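Side-chain contact in cyclic nucleotide-binding domain (Methylobacillus flagellatus KT, PDB 3GYD), which binds cyclic AMP through a cyclic nucleotide-binding domain and may contribute to potassium channel activity: residues D176-L179 with P180-G184. Residues are numbered along the deposited sequence; the frame is centred on the assembly and turned at random.
Sequences DRIL and PKTLG
CG and CD of the puckered P180 ring lie against the last turn of the helix, CG 3.3 Å and CD 3.2 Å from D176 O; P180 N, having no hydrogen, cannot donate the backbone bond that a helix would make to this oxygen. The flat group is the L179 carbonyl, whose oxygen is gripped by two donors of T182. T182 OG1 reaches L179 O at 2.6 Å, in the carbonyl plane, and T182 N bonds L179 O at 3.0 Å. With OG1 between its own backbone N and carbonyl carbon (chi1 64°), T182 turns the hydroxyl back on the helix end; K100 of the second subunit also bonds OG1. K181 runs extended until a bend at chi4 (76°) brings NZ within 2.6 Å of R177 O, tilted from that carbonyl plane. Replacing K181 by an alanine would probably leave R177 O without this ammonium partner and bare the side of the last turn. The guanidinium of R177 is instead engaged by E173 in a salt bridge, by I105 O and by L186 O of the second subunit. Further along, K181 N bonds I178 O at 2.9 Å. This bond and that from T182 N to L179 O, both i to i+3, are characteristic of a 3-10 turn, here closing the long C-terminal helix at the subunit interface.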
# COMPACT_ATOMS: atom_id res chain seq x y z
N ASP B 176 7.52 -9.22 -9.95
CA ASP B 176 8.76 -9.83 -10.46
C ASP B 176 8.52 -11.32 -10.81
O ASP B 176 9.09 -11.84 -11.75
CB ASP B 176 9.89 -9.75 -9.44
CG ASP B 176 10.49 -8.33 -9.29
OD1 ASP B 176 10.22 -7.45 -10.15
OD2 ASP B 176 11.25 -8.12 -8.31
N ARG B 177 7.69 -11.97 -10.02
CA ARG B 177 7.34 -13.38 -10.19
C ARG B 177 6.31 -13.60 -11.31
O ARG B 177 6.45 -14.51 -12.14
CB ARG B 177 6.79 -13.85 -8.84
CG ARG B 177 6.46 -15.28 -8.70
CD ARG B 177 6.59 -15.70 -7.21
NE ARG B 177 5.92 -14.82 -6.26
CZ ARG B 177 4.61 -14.80 -6.05
NH1 ARG B 177 3.81 -15.56 -6.79
NH2 ARG B 177 4.09 -13.99 -5.12
N ILE B 178 5.29 -12.76 -11.34
CA ILE B 178 4.13 -12.97 -12.21
C ILE B 178 4.28 -12.42 -13.62
O ILE B 178 3.84 -13.05 -14.57
CB ILE B 178 2.87 -12.33 -11.56
CG1 ILE B 178 2.38 -13.21 -10.40
CG2 ILE B 178 1.78 -12.07 -12.62
CD1 ILE B 178 1.50 -12.42 -9.41
N LEU B 179 4.88 -11.23 -13.78
CA LEU B 179 4.95 -10.62 -15.13
C LEU B 179 5.63 -11.51 -16.16
O LEU B 179 5.16 -11.59 -17.31
CB LEU B 179 5.61 -9.23 -15.12
CG LEU B 179 4.76 -8.17 -14.42
CD1 LEU B 179 5.54 -6.85 -14.43
CD2 LEU B 179 3.40 -7.99 -15.09
N PRO B 180 6.72 -12.19 -15.78
CA PRO B 180 7.38 -13.07 -16.76
C PRO B 180 6.54 -14.27 -17.21
O PRO B 180 6.87 -14.89 -18.21
CB PRO B 180 8.64 -13.54 -16.01
CG PRO B 180 8.86 -12.51 -14.94
CD PRO B 180 7.46 -12.17 -14.51
N LYS B 181 5.46 -14.56 -16.50
CA LYS B 181 4.56 -15.66 -16.85
C LYS B 181 3.37 -15.19 -17.70
O LYS B 181 2.50 -15.98 -18.02
CB LYS B 181 4.07 -16.35 -15.57
CG LYS B 181 5.19 -16.94 -14.75
CD LYS B 181 4.72 -17.35 -13.38
CE LYS B 181 5.84 -18.05 -12.62
NZ LYS B 181 6.82 -17.04 -12.13
N THR B 182 3.34 -13.91 -18.03
CA THR B 182 2.20 -13.35 -18.74
C THR B 182 2.33 -13.60 -20.25
O THR B 182 3.44 -13.72 -20.78
CB THR B 182 2.02 -11.83 -18.48
OG1 THR B 182 3.16 -11.11 -18.98
CG2 THR B 182 1.80 -11.56 -16.97
N LEU B 183 1.18 -13.68 -20.91
CA LEU B 183 1.11 -13.87 -22.36
C LEU B 183 0.44 -12.70 -23.07
O LEU B 183 -0.68 -12.31 -22.74
CB LEU B 183 0.32 -15.15 -22.65
CG LEU B 183 1.07 -16.48 -22.69
CD1 LEU B 183 2.45 -16.44 -22.05
CD2 LEU B 183 0.21 -17.57 -22.07
N GLY B 184 1.13 -12.15 -24.05
CA GLY B 184 0.53 -11.14 -24.91
C GLY B 184 0.58 -9.78 -24.25
O GLY B 184 1.37 -9.56 -23.35